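Local atomic coordinates of L-Ribose isomerase (Acinetobacter, PDB entry 4Q0P), a protein that probably interconverts L-ribose and L-ribulose, an aldose-ketose isomerisation carried out at a metal-binding site inside a cupin-type beta barrel. Residues T15-R20 and L255-S260; C114-H119 and L198-C203; G120-S125 and V216-H221. All coordinates share one frame; numbering follows the deposited sequence.

Interaction 1 (T15-R20 and L255-S260); sequences TSITRR and LQTAIS. With Z6J (alpha-L-ribofuranose), chain E.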
loop_
_atom_site.group_PDB
_atom_site.type_symbol
_atom_site.label_atom_id
_atom_site.label_comp_id
_atom_site.label_asym_id
_atom_site.label_seq_id
_atom_site.Cartn_x
_atom_site.Cartn_y
_atom_site.Cartn_z
ATOM N N THR A 15 -1.601 31.679 -20.321
ATOM C CA THR A 15 -1.962 31.099 -21.610
ATOM C C THR A 15 -1.217 29.789 -21.819
ATOM O O THR A 15 -1.324 29.155 -22.871
ATOM C CB THR A 15 -1.619 32.049 -22.779
ATOM O OG1 THR A 15 -0.198 32.216 -22.863
ATOM C CG2 THR A 15 -2.275 33.408 -22.574
ATOM N N SER A 16 -0.446 29.394 -20.812
ATOM C CA SER A 16 0.306 28.152 -20.881
ATOM C C SER A 16 0.875 27.808 -19.520
ATOM O O SER A 16 0.732 28.559 -18.554
ATOM C CB SER A 16 1.449 28.257 -21.898
ATOM O OG SER A 16 2.423 29.200 -21.486
ATOM N N ILE A 17 1.520 26.654 -19.457
ATOM C CA ILE A 17 2.126 26.177 -18.230
ATOM C C ILE A 17 3.620 26.010 -18.498
ATOM O O ILE A 17 4.015 25.463 -19.527
ATOM C CB ILE A 17 1.492 24.829 -17.816
ATOM C CG1 ILE A 17 2.151 24.298 -16.547
ATOM C CG2 ILE A 17 1.619 23.835 -18.944
ATOM C CD1 ILE A 17 1.572 22.985 -16.087
ATOM N N THR A 18 4.453 26.495 -17.586
ATOM C CA THR A 18 5.894 26.382 -17.778
ATOM C C THR A 18 6.357 24.938 -17.630
ATOM O O THR A 18 5.686 24.117 -16.994
ATOM C CB THR A 18 6.658 27.244 -16.772
ATOM O OG1 THR A 18 6.496 26.703 -15.456
ATOM C CG2 THR A 18 6.132 28.670 -16.799
ATOM N N ARG A 19 7.501 24.634 -18.231
ATOM C CA ARG A 19 8.067 23.294 -18.172
ATOM C C ARG A 19 8.228 22.826 -16.727
ATOM O O ARG A 19 7.960 21.669 -16.415
ATOM C CB ARG A 19 9.422 23.262 -18.898
ATOM C CG ARG A 19 10.259 22.012 -18.643
ATOM C CD ARG A 19 9.484 20.736 -18.917
ATOM N NE ARG A 19 9.035 20.638 -20.300
ATOM C CZ ARG A 19 8.292 19.643 -20.774
ATOM N NH1 ARG A 19 7.931 19.633 -22.050
ATOM N NH2 ARG A 19 7.907 18.659 -19.972
ATOM N N ARG A 20 8.652 23.725 -15.847
ATOM C CA ARG A 20 8.832 23.376 -14.445
ATOM C C ARG A 20 7.489 23.100 -13.780
ATOM O O ARG A 20 7.355 22.156 -12.999
ATOM C CB ARG A 20 9.552 24.497 -13.694
ATOM C CG ARG A 20 9.668 24.243 -12.199
ATOM C CD ARG A 20 10.409 25.363 -11.491
ATOM N NE ARG A 20 10.268 25.265 -10.044
ATOM C CZ ARG A 20 10.856 26.088 -9.183
ATOM N NH1 ARG A 20 11.630 27.072 -9.625
ATOM N NH2 ARG A 20 10.668 25.934 -7.880
ATOM N N LEU A 255 -6.770 18.105 -26.480
ATOM C CA LEU A 255 -5.838 17.310 -27.278
ATOM C C LEU A 255 -4.371 17.736 -27.210
ATOM O O LEU A 255 -3.526 17.142 -27.884
ATOM C CB LEU A 255 -6.290 17.304 -28.744
ATOM C CG LEU A 255 -7.685 16.755 -29.059
ATOM C CD1 LEU A 255 -7.973 16.928 -30.543
ATOM C CD2 LEU A 255 -7.771 15.289 -28.665
ATOM N N GLN A 256 -4.059 18.750 -26.406
ATOM C CA GLN A 256 -2.674 19.217 -26.298
ATOM C C GLN A 256 -2.469 20.240 -25.185
ATOM O O GLN A 256 -3.281 21.147 -25.004
ATOM C CB GLN A 256 -2.224 19.821 -27.632
ATOM C CG GLN A 256 -0.791 20.340 -27.638
ATOM C CD GLN A 256 -0.396 20.954 -28.971
ATOM O OE1 GLN A 256 0.731 21.419 -29.144
ATOM N NE2 GLN A 256 -1.327 20.957 -29.921
ATOM N N THR A 257 -1.371 20.096 -24.450
ATOM C CA THR A 257 -1.061 21.007 -23.355
ATOM C C THR A 257 0.068 21.955 -23.743
ATOM O O THR A 257 1.162 21.518 -24.101
ATOM C CB THR A 257 -0.635 20.238 -22.090
ATOM O OG1 THR A 257 -1.603 19.225 -21.796
ATOM C CG2 THR A 257 -0.532 21.185 -20.904
ATOM N N ALA A 258 -0.205 23.252 -23.665
ATOM C CA ALA A 258 0.783 24.267 -24.007
ATOM C C ALA A 258 1.832 24.413 -22.911
ATOM O O ALA A 258 1.568 24.992 -21.858
ATOM C CB ALA A 258 0.090 25.602 -24.246
ATOM N N ILE A 259 3.024 23.883 -23.164
ATOM C CA ILE A 259 4.115 23.964 -22.203
ATOM C C ILE A 259 5.191 24.889 -22.756
ATOM O O ILE A 259 5.733 24.650 -23.834
ATOM C CB ILE A 259 4.736 22.578 -21.937
ATOM C CG1 ILE A 259 3.648 21.602 -21.485
ATOM C CG2 ILE A 259 5.822 22.689 -20.870
ATOM C CD1 ILE A 259 4.109 20.164 -21.415
ATOM N N SER A 260 5.493 25.947 -22.014
ATOM C CA SER A 260 6.501 26.913 -22.430
ATOM C C SER A 260 7.820 26.699 -21.690
ATOM O O SER A 260 8.164 27.541 -20.832
ATOM C CB SER A 260 5.991 28.336 -22.193
ATOM O OG SER A 260 5.617 28.524 -20.841
ATOM O OXT SER A 260 8.492 25.684 -21.975
HETATM O O5 Z6J E . 11.577 18.338 -14.260
HETATM C C5 Z6J E . 11.379 19.623 -13.681
HETATM C C4 Z6J E . 12.147 20.693 -14.435
HETATM O O4 Z6J E . 13.252 20.036 -15.077
HETATM C C3 Z6J E . 12.733 21.753 -13.499
HETATM O O3 Z6J E . 12.415 23.053 -13.979
HETATM C C2 Z6J E . 14.252 21.547 -13.528
HETATM O O2 Z6J E . 14.881 22.675 -14.112
HETATM C C1 Z6J E . 14.487 20.317 -14.401
HETATM O O1 Z6J E . 15.473 20.604 -15.383
#
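Ile-17 and Ile-259 are joined by a single beta bridge at a CA-CA distance of 5.0 Å, where the extended lead-in to helix 19-35 meets the last residues of the chain. Ile-17 N donates to Ala-258 O at 2.9 Å in a nearly straight bond, and Ser-260 N returns one to Ile-17 O at 2.9 Å. The Ile-259 CA-H also points at Ile-17 O, 3.1 Å from CA, so that one carbonyl takes both. With CG2 anti to the backbone N (chi1 -55° to CG1), Ile-259 lays this methyl over one face of the Arg-19 guanidinium, 3.6 Å above its plane. Its other branch, CG1, meets Ile-17 CG2 at 3.9 Å, and Thr-257 CG2 touches that same methyl. The Arg-19 chain folds at chi2 and chi3, while NH2 makes salt bridges to Asp-23 and Asp-47. Ser-16 OG and Ser-260 OG face each other at 3.3 Å, a weak hydrogen bond. Beyond the bridge, Thr-18 N-caps the helix through OG1 to Glu-21 N. The backbone bonds thus pin the C-terminal tail to the start of the helix, and the acidic partners of Arg-19 probably hold its guanidinium beneath the isoleucine methyl.

Interaction 2 (C114-H119 and L198-C203); sequences CPPHHH and LHAFRC. With CO (cobalt (II) ion), chain B; 0MK (beta-L-ribopyranose), chain C.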
loop_
_atom_site.group_PDB
_atom_site.type_symbol
_atom_site.label_atom_id
_atom_site.label_comp_id
_atom_site.label_asym_id
_atom_site.label_seq_id
_atom_site.Cartn_x
_atom_site.Cartn_y
_atom_site.Cartn_z
ATOM N N CYS A 114 -12.876 17.244 -13.745
ATOM C CA CYS A 114 -12.758 16.554 -15.019
ATOM C C CYS A 114 -14.131 17.109 -15.447
ATOM O O CYS A 114 -15.165 16.673 -14.925
ATOM C CB CYS A 114 -12.840 15.037 -14.874
ATOM S SG CYS A 114 -12.947 14.202 -16.487
ATOM N N PRO A 115 -14.154 18.096 -16.365
ATOM C CA PRO A 115 -15.359 18.768 -16.874
ATOM C C PRO A 115 -16.493 17.968 -17.508
ATOM O O PRO A 115 -16.288 16.876 -18.039
ATOM C CB PRO A 115 -14.782 19.804 -17.835
ATOM C CG PRO A 115 -13.619 19.070 -18.414
ATOM C CD PRO A 115 -12.981 18.465 -17.183
ATOM N N PRO A 116 -17.715 18.529 -17.474
ATOM C CA PRO A 116 -18.918 17.906 -18.036
ATOM C C PRO A 116 -18.681 17.387 -19.441
ATOM O O PRO A 116 -18.163 18.103 -20.297
ATOM C CB PRO A 116 -19.939 19.039 -18.005
ATOM C CG PRO A 116 -19.567 19.769 -16.749
ATOM C CD PRO A 116 -18.046 19.828 -16.853
ATOM N N HIS A 117 -19.059 16.137 -19.675
ATOM C CA HIS A 117 -18.881 15.537 -20.986
ATOM C C HIS A 117 -19.609 14.203 -21.046
ATOM O O HIS A 117 -20.118 13.721 -20.035
ATOM C CB HIS A 117 -17.390 15.304 -21.261
ATOM C CG HIS A 117 -16.769 14.261 -20.380
ATOM N ND1 HIS A 117 -16.478 14.482 -19.050
ATOM C CD2 HIS A 117 -16.413 12.980 -20.631
ATOM C CE1 HIS A 117 -15.971 13.383 -18.521
ATOM N NE2 HIS A 117 -15.919 12.456 -19.460
ATOM N N HIS A 118 -19.665 13.613 -22.233
ATOM C CA HIS A 118 -20.284 12.310 -22.383
ATOM C C HIS A 118 -19.630 11.575 -23.540
ATOM O O HIS A 118 -18.948 12.176 -24.370
ATOM C CB HIS A 118 -21.807 12.427 -22.590
ATOM C CG HIS A 118 -22.222 12.693 -24.004
ATOM N ND1 HIS A 118 -22.195 13.950 -24.567
ATOM C CD2 HIS A 118 -22.682 11.859 -24.967
ATOM C CE1 HIS A 118 -22.621 13.880 -25.817
ATOM N NE2 HIS A 118 -22.922 12.622 -26.084
ATOM N N HIS A 119 -19.820 10.268 -23.579
ATOM C CA HIS A 119 -19.244 9.449 -24.631
ATOM C C HIS A 119 -20.373 8.676 -25.288
ATOM O O HIS A 119 -21.297 8.222 -24.615
ATOM C CB HIS A 119 -18.240 8.455 -24.044
ATOM C CG HIS A 119 -17.299 9.064 -23.054
ATOM N ND1 HIS A 119 -16.282 9.922 -23.419
ATOM C CD2 HIS A 119 -17.243 8.967 -21.704
ATOM C CE1 HIS A 119 -15.641 10.326 -22.338
ATOM N NE2 HIS A 119 -16.203 9.761 -21.283
ATOM N N LEU A 198 -24.175 12.290 -19.439
ATOM C CA LEU A 198 -23.341 13.437 -19.143
ATOM C C LEU A 198 -22.765 13.206 -17.752
ATOM O O LEU A 198 -23.481 12.799 -16.835
ATOM C CB LEU A 198 -24.179 14.720 -19.145
ATOM C CG LEU A 198 -24.604 15.289 -20.503
ATOM C CD1 LEU A 198 -25.621 16.415 -20.309
ATOM C CD2 LEU A 198 -23.366 15.795 -21.237
ATOM N N HIS A 199 -21.468 13.432 -17.598
ATOM C CA HIS A 199 -20.840 13.266 -16.301
ATOM C C HIS A 199 -19.627 14.164 -16.109
ATOM O O HIS A 199 -19.030 14.646 -17.065
ATOM C CB HIS A 199 -20.448 11.797 -16.054
ATOM C CG HIS A 199 -19.524 11.225 -17.085
ATOM N ND1 HIS A 199 -19.920 10.951 -18.377
ATOM C CD2 HIS A 199 -18.220 10.868 -17.010
ATOM C CE1 HIS A 199 -18.901 10.452 -19.053
ATOM N NE2 HIS A 199 -17.857 10.392 -18.246
ATOM N N ALA A 200 -19.300 14.401 -14.845
ATOM C CA ALA A 200 -18.159 15.211 -14.461
ATOM C C ALA A 200 -17.827 14.794 -13.039
ATOM O O ALA A 200 -18.607 14.089 -12.397
ATOM C CB ALA A 200 -18.518 16.706 -14.503
ATOM N N PHE A 201 -16.664 15.206 -12.554
ATOM C CA PHE A 201 -16.278 14.892 -11.190
ATOM C C PHE A 201 -15.144 15.786 -10.717
ATOM O O PHE A 201 -14.399 16.349 -11.520
ATOM C CB PHE A 201 -15.920 13.399 -11.045
ATOM C CG PHE A 201 -14.763 12.938 -11.904
ATOM C CD1 PHE A 201 -13.449 13.069 -11.456
ATOM C CD2 PHE A 201 -14.989 12.334 -13.141
ATOM C CE1 PHE A 201 -12.382 12.602 -12.224
ATOM C CE2 PHE A 201 -13.926 11.866 -13.917
ATOM C CZ PHE A 201 -12.619 12.000 -13.456
ATOM N N ARG A 202 -15.041 15.942 -9.405
ATOM C CA ARG A 202 -14.002 16.775 -8.830
ATOM C C ARG A 202 -13.502 16.172 -7.534
ATOM O O ARG A 202 -14.082 15.227 -6.992
ATOM C CB ARG A 202 -14.540 18.171 -8.506
ATOM C CG ARG A 202 -15.412 18.201 -7.236
ATOM C CD ARG A 202 -15.642 19.618 -6.693
ATOM N NE ARG A 202 -16.333 19.589 -5.401
ATOM C CZ ARG A 202 -16.605 20.664 -4.662
ATOM N NH1 ARG A 202 -16.249 21.877 -5.077
ATOM N NH2 ARG A 202 -17.230 20.525 -3.498
ATOM N N CYS A 203 -12.416 16.749 -7.040
ATOM C CA CYS A 203 -11.851 16.360 -5.768
ATOM C C CYS A 203 -12.324 17.487 -4.850
ATOM O O CYS A 203 -12.239 18.661 -5.218
ATOM C CB CYS A 203 -10.319 16.348 -5.841
ATOM S SG CYS A 203 -9.519 16.191 -4.228
HETATM CO CO CO B . -15.909 10.204 -19.156
HETATM C C1 0MK C . -12.824 9.608 -18.472
HETATM C C2 0MK C . -11.599 8.895 -19.038
HETATM C C3 0MK C . -10.671 9.885 -19.754
HETATM C C4 0MK C . -11.426 10.803 -20.734
HETATM C C5 0MK C . -12.694 11.392 -20.106
HETATM O O1 0MK C . -12.414 10.531 -17.478
HETATM O O2 0MK C . -12.009 7.871 -19.934
HETATM O O3 0MK C . -9.671 9.162 -20.457
HETATM O O4 0MK C . -11.754 10.091 -21.917
HETATM O O5 0MK C . -13.494 10.343 -19.520
HETATM O O HOH W 1 -15.211 10.512 -17.094
#
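His-117, His-119 and His-199 converge on the cobalt ion, each binding it through NE2, with the metal bond from His-117 NE2 2.3 Å long. Glu-124 supplies a fourth protein ligand, and O5 of beta-L-ribopyranose, 2.5 Å from the cobalt, and a water complete a six-atom shell. Sharing the metal brings His-117 NE2 and His-199 NE2 to 3.1 Å without a hydrogen bond; their rings lie obliquely, planes 53° apart. The His-119 ring meets His-199 from another direction, its CD2 at the edge of that ring, 3.5 Å from CE1.

The second shell fixes how these rings are rotated. His-117 ND1 donates to Pro-115 O at 2.6 Å, with the acceptor close to the ring plane, while His-119 ND1 is held by Asp-242 O and His-199 ND1 by His-197 O. His-117 and His-199 leave the same face of the sheet, and with CG between the backbone N and the carbonyl carbon (chi1 67° and 58°) their rings swing toward each other and the metal. Farther along that face, Cys-114 CB sits over the Phe-201 ring, 3.5 Å from its centroid, in a CH-pi contact, and SG lies oblique to the ring.

Underneath, antiparallel hydrogen-bonded pairs join Cys-114 to Phe-201 and His-117 to His-199. A beta bulge between them shifts the register by one residue, with Pro-116 CD against Ala-200 CB at 3.9 Å. His-117 and His-199 from paired strands, His-119 from the following loop and Glu-124 from the second sheet form the three-histidine, one-glutamate metal site classic for the cupin barrel.

Interaction 3 (G120-S125 and V216-H221); sequences GRKTES and VSTYSH. With CO (cobalt (II) ion), chain B; 0MK (beta-L-ribopyranose), chain C.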
loop_
_atom_site.group_PDB
_atom_site.type_symbol
_atom_site.label_atom_id
_atom_site.label_comp_id
_atom_site.label_asym_id
_atom_site.label_seq_id
_atom_site.Cartn_x
_atom_site.Cartn_y
_atom_site.Cartn_z
ATOM N N GLY A 120 -20.302 8.525 -26.603
ATOM C CA GLY A 120 -21.335 7.776 -27.282
ATOM C C GLY A 120 -21.037 6.291 -27.199
ATOM O O GLY A 120 -21.954 5.464 -27.201
ATOM N N ARG A 121 -19.753 5.948 -27.095
ATOM C CA ARG A 121 -19.344 4.544 -27.059
ATOM C C ARG A 121 -18.784 4.033 -25.738
ATOM O O ARG A 121 -19.076 2.907 -25.325
ATOM C CB ARG A 121 -18.308 4.300 -28.157
ATOM C CG ARG A 121 -18.668 4.960 -29.478
ATOM C CD ARG A 121 -17.524 4.884 -30.470
ATOM N NE ARG A 121 -17.820 5.586 -31.717
ATOM C CZ ARG A 121 -17.982 6.903 -31.818
ATOM N NH1 ARG A 121 -17.878 7.675 -30.742
ATOM N NH2 ARG A 121 -18.245 7.452 -32.997
ATOM N N LYS A 122 -17.988 4.858 -25.070
ATOM C CA LYS A 122 -17.349 4.449 -23.825
ATOM C C LYS A 122 -18.171 4.426 -22.543
ATOM O O LYS A 122 -18.780 5.427 -22.152
ATOM C CB LYS A 122 -16.099 5.299 -23.588
ATOM C CG LYS A 122 -15.292 4.885 -22.371
ATOM C CD LYS A 122 -13.936 5.572 -22.348
ATOM C CE LYS A 122 -14.083 7.070 -22.183
ATOM N NZ LYS A 122 -12.773 7.758 -22.311
ATOM N N THR A 123 -18.176 3.259 -21.904
ATOM C CA THR A 123 -18.835 3.052 -20.619
ATOM C C THR A 123 -17.667 2.916 -19.631
ATOM O O THR A 123 -16.724 2.155 -19.884
ATOM C CB THR A 123 -19.696 1.768 -20.615
ATOM O OG1 THR A 123 -20.901 1.999 -21.360
ATOM C CG2 THR A 123 -20.060 1.372 -19.197
ATOM N N GLU A 124 -17.727 3.661 -18.527
ATOM C CA GLU A 124 -16.661 3.679 -17.523
ATOM C C GLU A 124 -17.095 3.141 -16.162
ATOM O O GLU A 124 -18.283 2.976 -15.886
ATOM C CB GLU A 124 -16.162 5.117 -17.307
ATOM C CG GLU A 124 -16.184 6.004 -18.539
ATOM C CD GLU A 124 -15.909 7.482 -18.238
ATOM O OE1 GLU A 124 -16.202 7.954 -17.115
ATOM O OE2 GLU A 124 -15.411 8.177 -19.145
ATOM N N SER A 125 -16.107 2.892 -15.306
ATOM C CA SER A 125 -16.345 2.420 -13.949
ATOM C C SER A 125 -15.265 3.082 -13.103
ATOM O O SER A 125 -14.146 3.279 -13.578
ATOM C CB SER A 125 -16.227 0.895 -13.858
ATOM O OG SER A 125 -14.881 0.464 -13.982
ATOM N N VAL A 216 -11.769 1.874 -15.152
ATOM C CA VAL A 216 -11.768 0.695 -15.998
ATOM C C VAL A 216 -12.973 0.925 -16.905
ATOM O O VAL A 216 -14.119 0.955 -16.442
ATOM C CB VAL A 216 -11.935 -0.608 -15.177
ATOM C CG1 VAL A 216 -12.172 -1.769 -16.103
ATOM C CG2 VAL A 216 -10.666 -0.874 -14.344
ATOM N N SER A 217 -12.706 1.122 -18.191
ATOM C CA SER A 217 -13.771 1.389 -19.148
ATOM C C SER A 217 -13.515 0.668 -20.459
ATOM O O SER A 217 -12.511 -0.025 -20.615
ATOM C CB SER A 217 -13.846 2.892 -19.426
ATOM O OG SER A 217 -12.772 3.288 -20.262
ATOM N N THR A 218 -14.440 0.826 -21.400
ATOM C CA THR A 218 -14.277 0.225 -22.710
ATOM C C THR A 218 -13.264 1.115 -23.434
ATOM O O THR A 218 -12.834 2.139 -22.886
ATOM C CB THR A 218 -15.626 0.169 -23.471
ATOM O OG1 THR A 218 -16.241 1.464 -23.477
ATOM C CG2 THR A 218 -16.566 -0.819 -22.794
ATOM N N TYR A 219 -12.882 0.733 -24.649
ATOM C CA TYR A 219 -11.886 1.478 -25.415
ATOM C C TYR A 219 -12.108 2.985 -25.413
ATOM O O TYR A 219 -13.236 3.459 -25.509
ATOM C CB TYR A 219 -11.852 0.976 -26.860
ATOM C CG TYR A 219 -10.630 1.414 -27.631
ATOM C CD1 TYR A 219 -9.415 0.735 -27.493
ATOM C CD2 TYR A 219 -10.682 2.495 -28.509
ATOM C CE1 TYR A 219 -8.283 1.120 -28.215
ATOM C CE2 TYR A 219 -9.555 2.889 -29.239
ATOM C CZ TYR A 219 -8.362 2.194 -29.085
ATOM O OH TYR A 219 -7.254 2.564 -29.810
ATOM N N SER A 220 -11.014 3.734 -25.328
ATOM C CA SER A 220 -11.082 5.185 -25.314
ATOM C C SER A 220 -10.612 5.743 -26.654
ATOM O O SER A 220 -9.414 5.778 -26.940
ATOM C CB SER A 220 -10.220 5.737 -24.176
ATOM O OG SER A 220 -10.312 7.151 -24.102
ATOM N N HIS A 221 -11.567 6.166 -27.477
ATOM C CA HIS A 221 -11.278 6.726 -28.796
ATOM C C HIS A 221 -10.832 8.178 -28.661
ATOM O O HIS A 221 -11.652 9.066 -28.435
ATOM C CB HIS A 221 -12.526 6.651 -29.674
ATOM C CG HIS A 221 -13.052 5.263 -29.855
ATOM N ND1 HIS A 221 -12.523 4.379 -30.771
ATOM C CD2 HIS A 221 -14.038 4.593 -29.212
ATOM C CE1 HIS A 221 -13.161 3.225 -30.685
ATOM N NE2 HIS A 221 -14.084 3.327 -29.746
HETATM CO CO CO B . -15.909 10.204 -19.156
HETATM C C1 0MK C . -12.824 9.608 -18.472
HETATM C C2 0MK C . -11.599 8.895 -19.038
HETATM C C3 0MK C . -10.671 9.885 -19.754
HETATM C C4 0MK C . -11.426 10.803 -20.734
HETATM C C5 0MK C . -12.694 11.392 -20.106
HETATM O O1 0MK C . -12.414 10.531 -17.478
HETATM O O2 0MK C . -12.009 7.871 -19.934
HETATM O O3 0MK C . -9.671 9.162 -20.457
HETATM O O4 0MK C . -11.754 10.091 -21.917
HETATM O O5 0MK C . -13.494 10.343 -19.520
HETATM O O HOH W 1 -15.211 10.512 -17.094
#
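The side chains of Lys-122 and Thr-218 run alongside each other but head opposite ways where strands 124-130 and 211-217, antiparallel neighbours in a sheet of the cupin barrel, run into loops beside the bound sugar. The lysine sets CG anti to its own N (chi1 -175°), and CD passes Ser-217 OG at 3.3 Å before the chain bends at chi3. Its NZ then donates to Ser-220 OG at 3.1 Å and to O4 of beta-L-ribopyranose at 2.6 Å; sugar O2 is also within bonding distance, but modelled too close for its length to be trusted. Ser-220 probably helps to position the ammonium group. Thr-218 OG1 accepts from Thr-123 N at 3.1 Å while Thr-218 N donates to Thr-123 O; the hydroxyl stands in for a backbone acceptor as the strand pairing gives out.

Glu-124 leads its carboxylate away from the facing strand to the cobalt ion. OE2 coordinates the metal at 2.1 Å, and OE1 takes hydrogen bonds from the metal-bound water and Tyr-126 OH, which should limit rotation of the carboxylate. At the loop end, Arg-121 CD rests against His-221 CD2, the two side chains nearly perpendicular, while the guanidinium is held by salt bridges to Asp-242 and Glu-97. In the strand pair, Val-216 N donates to Ser-125 O, and Ser-125 OG donates to Val-216 O at 2.6 Å, in the carbonyl plane and on a lone pair.

Overall arrangement
Interactions 2 and 3 build one site from two antiparallel sheets. Strands 113-118 and 199-202 are neighbours in the five-stranded sheet, 124-130 and 211-217 in the six-stranded one. Strand 124-130 follows 113-118 directly in the chain, and 211-217 follows 199-202, so the contacts interlace, their centres 13 Å apart. Cobalt, sugar and one water belong to both: three histidines come from interaction 2, Glu-124 and Lys-122 from interaction 3. Interaction 1 encloses both in sequence, its centre about 22 Å from that of interaction 2 and 27 Å from that of interaction 3. The metal and sugar site thus forms where the sheets meet, while interaction 1 ties the chain ends together at the surface, away from it.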